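PDB 6THK: pyocin S5 from Pseudomonas aeruginosa PAO1, which is a bacteriocin imported by Pseudomonas aeruginosa that probably kills by forming channels that depolarise the cytoplasmic membrane. Local coordinates for residues P237-V248 / L299-A310. The protein carries 1 engineered substitution. Residues are numbered along the deposited sequence; the frame is centred on the assembly and turned at random.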
loop_
_atom_site.group_PDB
_atom_site.type_symbol
_atom_site.label_atom_id
_atom_site.label_comp_id
_atom_site.label_asym_id
_atom_site.label_seq_id
_atom_site.Cartn_x
_atom_site.Cartn_y
_atom_site.Cartn_z
ATOM N N PRO A 237 10.546 -13.635 4.055
ATOM C CA PRO A 237 9.726 -12.458 4.350
ATOM C C PRO A 237 10.462 -11.125 4.161
ATOM O O PRO A 237 9.826 -10.139 3.840
ATOM C CB PRO A 237 9.342 -12.671 5.806
ATOM C CG PRO A 237 9.315 -14.152 5.949
ATOM C CD PRO A 237 10.459 -14.645 5.116
ATOM N N GLU A 238 11.780 -11.112 4.310
ATOM C CA GLU A 238 12.556 -9.887 4.140
ATOM C C GLU A 238 12.627 -9.470 2.676
ATOM O O GLU A 238 12.754 -8.294 2.360
ATOM C CB GLU A 238 13.965 -10.069 4.692
ATOM C CG GLU A 238 14.246 -9.320 5.981
ATOM C CD GLU A 238 15.724 -9.288 6.315
ATOM O OE1 GLU A 238 16.130 -9.907 7.318
ATOM O OE2 GLU A 238 16.485 -8.642 5.568
ATOM N N GLN A 239 12.567 -10.453 1.789
ATOM C CA GLN A 239 12.594 -10.234 0.342
ATOM C C GLN A 239 11.299 -9.601 -0.173
ATOM O O GLN A 239 11.373 -8.623 -0.930
ATOM C CB GLN A 239 12.870 -11.538 -0.408
ATOM C CG GLN A 239 14.337 -11.948 -0.441
ATOM C CD GLN A 239 14.486 -13.339 -1.004
ATOM O OE1 GLN A 239 14.394 -13.566 -2.215
ATOM N NE2 GLN A 239 14.693 -14.309 -0.133
ATOM N N TRP A 240 10.114 -10.154 0.226
ATOM C CA TRP A 240 8.838 -9.611 -0.233
ATOM C C TRP A 240 8.498 -8.304 0.483
ATOM O O TRP A 240 7.805 -7.475 -0.110
ATOM C CB TRP A 240 7.681 -10.632 -0.228
ATOM C CG TRP A 240 7.033 -10.951 1.087
ATOM C CD1 TRP A 240 6.289 -10.109 1.866
ATOM C CD2 TRP A 240 6.905 -12.259 1.676
ATOM N NE1 TRP A 240 5.797 -10.787 2.963
ATOM C CE2 TRP A 240 6.152 -12.113 2.866
ATOM C CE3 TRP A 240 7.388 -13.536 1.333
ATOM C CZ2 TRP A 240 5.864 -13.197 3.706
ATOM C CZ3 TRP A 240 7.101 -14.607 2.168
ATOM C CH2 TRP A 240 6.348 -14.433 3.337
ATOM N N LEU A 241 9.056 -8.084 1.667
ATOM C CA LEU A 241 8.842 -6.838 2.382
ATOM C C LEU A 241 9.609 -5.738 1.659
ATOM O O LEU A 241 9.118 -4.631 1.516
ATOM C CB LEU A 241 9.305 -6.946 3.828
ATOM C CG LEU A 241 8.272 -7.492 4.807
ATOM C CD1 LEU A 241 8.918 -7.887 6.119
ATOM C CD2 LEU A 241 7.151 -6.500 5.033
ATOM N N GLU A 242 10.821 -6.052 1.213
ATOM C CA GLU A 242 11.646 -5.104 0.454
ATOM C C GLU A 242 10.913 -4.647 -0.831
ATOM O O GLU A 242 10.862 -3.453 -1.110
ATOM C CB GLU A 242 13.004 -5.723 0.095
ATOM C CG GLU A 242 14.129 -5.318 1.029
ATOM C CD GLU A 242 15.527 -5.646 0.534
ATOM O OE1 GLU A 242 16.321 -6.198 1.331
ATOM O OE2 GLU A 242 15.837 -5.340 -0.641
ATOM N N ARG A 243 10.335 -5.606 -1.585
ATOM C CA ARG A 243 9.588 -5.363 -2.813
ATOM C C ARG A 243 8.337 -4.522 -2.525
ATOM O O ARG A 243 8.075 -3.576 -3.261
ATOM C CB ARG A 243 9.233 -6.694 -3.507
ATOM C CG ARG A 243 8.418 -6.545 -4.791
ATOM C CD ARG A 243 8.186 -7.874 -5.490
ATOM N NE ARG A 243 9.271 -8.217 -6.410
ATOM C CZ ARG A 243 9.171 -9.123 -7.379
ATOM N NH1 ARG A 243 8.038 -9.795 -7.553
ATOM N NH2 ARG A 243 10.200 -9.367 -8.177
ATOM N N ALA A 244 7.596 -4.836 -1.442
ATOM C CA ALA A 244 6.384 -4.092 -1.079
ATOM C C ALA A 244 6.736 -2.679 -0.646
ATOM O O ALA A 244 5.998 -1.755 -0.968
ATOM C CB ALA A 244 5.625 -4.807 0.015
ATOM N N THR A 245 7.876 -2.507 0.050
ATOM C CA THR A 245 8.376 -1.208 0.490
ATOM C C THR A 245 8.739 -0.354 -0.731
ATOM O O THR A 245 8.463 0.849 -0.736
ATOM C CB THR A 245 9.503 -1.392 1.509
ATOM O OG1 THR A 245 8.986 -2.103 2.637
ATOM C CG2 THR A 245 10.087 -0.075 1.984
ATOM N N ARG A 246 9.295 -0.990 -1.788
ATOM C CA ARG A 246 9.665 -0.300 -3.016
ATOM C C ARG A 246 8.452 0.222 -3.772
ATOM O O ARG A 246 8.484 1.357 -4.253
ATOM C CB ARG A 246 10.558 -1.174 -3.899
ATOM C CG ARG A 246 12.031 -0.969 -3.603
ATOM C CD ARG A 246 12.950 -1.868 -4.413
ATOM N NE ARG A 246 13.858 -2.630 -3.550
ATOM C CZ ARG A 246 15.017 -2.180 -3.070
ATOM N NH1 ARG A 246 15.435 -0.953 -3.371
ATOM N NH2 ARG A 246 15.763 -2.945 -2.288
ATOM N N LEU A 247 7.368 -0.569 -3.834
ATOM C CA LEU A 247 6.134 -0.173 -4.496
ATOM C C LEU A 247 5.486 1.022 -3.814
ATOM O O LEU A 247 5.139 1.988 -4.487
ATOM C CB LEU A 247 5.137 -1.347 -4.565
ATOM C CG LEU A 247 5.426 -2.456 -5.580
ATOM C CD1 LEU A 247 4.369 -3.517 -5.512
ATOM C CD2 LEU A 247 5.482 -1.913 -6.998
ATOM N N VAL A 248 5.328 0.957 -2.486
ATOM C CA VAL A 248 4.733 2.009 -1.666
ATOM C C VAL A 248 5.559 3.307 -1.765
ATOM O O VAL A 248 4.984 4.358 -2.027
ATOM C CB VAL A 248 4.535 1.523 -0.207
ATOM C CG1 VAL A 248 3.969 2.623 0.682
ATOM C CG2 VAL A 248 3.624 0.301 -0.175
ATOM N N LEU A 299 5.045 -1.462 7.210
ATOM C CA LEU A 299 6.082 -2.200 6.483
ATOM C C LEU A 299 7.462 -2.048 7.131
ATOM O O LEU A 299 8.216 -3.013 7.166
ATOM C CB LEU A 299 6.156 -1.770 5.007
ATOM C CG LEU A 299 5.049 -2.198 4.034
ATOM C CD1 LEU A 299 5.431 -1.840 2.608
ATOM C CD2 LEU A 299 4.751 -3.684 4.105
ATOM N N ASN A 300 7.791 -0.838 7.620
ATOM C CA ASN A 300 9.052 -0.513 8.280
ATOM C C ASN A 300 9.180 -1.245 9.600
ATOM O O ASN A 300 10.262 -1.723 9.932
ATOM C CB ASN A 300 9.154 0.984 8.524
ATOM C CG ASN A 300 9.360 1.813 7.287
ATOM O OD1 ASN A 300 9.728 1.316 6.210
ATOM N ND2 ASN A 300 9.142 3.108 7.442
ATOM N N ALA A 301 8.065 -1.336 10.338
ATOM C CA ALA A 301 7.971 -2.001 11.622
ATOM C C ALA A 301 8.151 -3.513 11.441
ATOM O O ALA A 301 8.974 -4.116 12.141
ATOM C CB ALA A 301 6.632 -1.684 12.269
ATOM N N GLU A 302 7.406 -4.074 10.500
ATOM C CA GLU A 302 7.450 -5.490 10.186
ATOM C C GLU A 302 8.832 -5.886 9.689
ATOM O O GLU A 302 9.331 -6.949 10.018
ATOM C CB GLU A 302 6.380 -5.816 9.146
ATOM C CG GLU A 302 6.285 -7.275 8.754
ATOM C CD GLU A 302 5.991 -8.181 9.927
ATOM O OE1 GLU A 302 6.911 -8.894 10.365
ATOM O OE2 GLU A 302 4.843 -8.191 10.406
ATOM N N THR A 303 9.456 -5.023 8.898
ATOM C CA THR A 303 10.792 -5.306 8.399
ATOM C C THR A 303 11.770 -5.387 9.564
ATOM O O THR A 303 12.618 -6.264 9.606
ATOM C CB THR A 303 11.272 -4.242 7.401
ATOM O OG1 THR A 303 10.480 -4.308 6.217
ATOM C CG2 THR A 303 12.706 -4.485 7.030
ATOM N N THR A 304 11.633 -4.471 10.514
ATOM C CA THR A 304 12.478 -4.446 11.691
ATOM C C THR A 304 12.279 -5.707 12.515
ATOM O O THR A 304 13.228 -6.256 13.049
ATOM C CB THR A 304 12.168 -3.231 12.568
ATOM O OG1 THR A 304 12.587 -2.044 11.896
ATOM C CG2 THR A 304 12.891 -3.332 13.883
ATOM N N ARG A 305 11.035 -6.152 12.634
ATOM C CA ARG A 305 10.744 -7.357 13.388
ATOM C C ARG A 305 11.423 -8.550 12.734
ATOM O O ARG A 305 12.002 -9.385 13.410
ATOM C CB ARG A 305 9.231 -7.589 13.486
ATOM C CG ARG A 305 8.810 -9.050 13.393
ATOM C CD ARG A 305 7.304 -9.235 13.542
ATOM N NE ARG A 305 6.838 -10.474 12.921
ATOM C CZ ARG A 305 5.566 -10.740 12.630
ATOM N NH1 ARG A 305 4.620 -9.855 12.894
ATOM N NH2 ARG A 305 5.241 -11.891 12.063
ATOM N N ARG A 306 11.347 -8.617 11.410
ATOM C CA ARG A 306 11.951 -9.703 10.658
ATOM C C ARG A 306 13.465 -9.729 10.762
ATOM O O ARG A 306 14.063 -10.780 10.907
ATOM C CB ARG A 306 11.536 -9.626 9.191
ATOM C CG ARG A 306 10.070 -9.930 8.938
ATOM C CD ARG A 306 9.764 -11.393 9.174
ATOM N NE ARG A 306 8.341 -11.674 9.061
ATOM C CZ ARG A 306 7.805 -12.880 9.226
ATOM N NH1 ARG A 306 8.573 -13.915 9.512
ATOM N NH2 ARG A 306 6.500 -13.050 9.110
ATOM N N ARG A 307 14.081 -8.560 10.674
ATOM C CA ARG A 307 15.528 -8.452 10.755
ATOM C C ARG A 307 16.057 -8.872 12.113
ATOM O O ARG A 307 17.078 -9.538 12.205
ATOM C CB ARG A 307 15.979 -7.034 10.422
ATOM C CG ARG A 307 16.229 -6.821 8.942
ATOM C CD ARG A 307 16.128 -5.363 8.540
ATOM N NE ARG A 307 16.130 -5.219 7.091
ATOM C CZ ARG A 307 16.236 -4.063 6.449
ATOM N NH1 ARG A 307 16.347 -2.930 7.122
ATOM N NH2 ARG A 307 16.224 -4.042 5.130
ATOM N N THR A 308 15.360 -8.464 13.166
ATOM C CA THR A 308 15.741 -8.804 14.524
ATOM C C THR A 308 15.652 -10.300 14.733
ATOM O O THR A 308 16.522 -10.904 15.342
ATOM C CB THR A 308 14.836 -8.111 15.540
ATOM O OG1 THR A 308 14.901 -6.700 15.341
ATOM C CG2 THR A 308 15.290 -8.420 16.935
ATOM N N GLU A 309 14.593 -10.890 14.194
ATOM C CA GLU A 309 14.352 -12.318 14.284
ATOM C C GLU A 309 15.450 -13.095 13.579
ATOM O O GLU A 309 15.849 -14.148 14.037
ATOM C CB GLU A 309 12.980 -12.669 13.703
ATOM C CG GLU A 309 12.657 -14.149 13.716
ATOM C CD GLU A 309 11.380 -14.473 12.968
ATOM O OE1 GLU A 309 10.548 -15.230 13.508
ATOM O OE2 GLU A 309 11.207 -13.969 11.840
ATOM N N ALA A 310 15.915 -12.589 12.447
ATOM C CA ALA A 310 16.972 -13.257 11.708
ATOM C C ALA A 310 18.294 -13.169 12.454
ATOM O O ALA A 310 19.126 -14.056 12.349
ATOM C CB ALA A 310 17.105 -12.668 10.321
HETATM O O HOH W 1 15.566 -6.589 4.607
HETATM O O HOH W 2 10.045 -1.510 5.302
#
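An antiparallel helix pair with knobs-into-holes packing, consistent with the coiled coil predicted here, joins Leu-241 and Leu-299, on the first turns of helix 237-267 and midway along helix 272-338. The axes of segments 237-248 and 299-310 approach to 9.9 Å, with 157° between their N-to-C directions. Leu-241 fits among Leu-299, Glu-302, Thr-303 and Arg-306, and Leu-299 fits among Leu-241, Ala-244, Thr-245 and Val-248. The two knobs meet at Leu-241 CD2 and Leu-299 CD2, 3.8 Å apart. CD1 of Leu-241 rests on the aliphatic CG atoms of Glu-302 and Arg-306. CD1 of Leu-299 reaches the CG2 of Val-248, which also packs on Leu-222 of helix 214-227. At one end, Pro-237 CB lies 3.5 Å from Arg-306 NE. A bend at chi2 (-70°) brings one guanidinium face against this CB. Along one flank Arg-307 runs extended from CG to NE and crosses Glu-238 at about a right angle. Their salt bridge is long, 3.8 Å from Glu-238 OE2 to Arg-307 NE, with the carboxylate turned 77° from the guanidinium. Further along, water 2 bridges the helices, donating to Thr-245 OG1 and Asn-300 OD1. Thr-245 OG1 itself donates to Leu-241 O, from above the carbonyl plane.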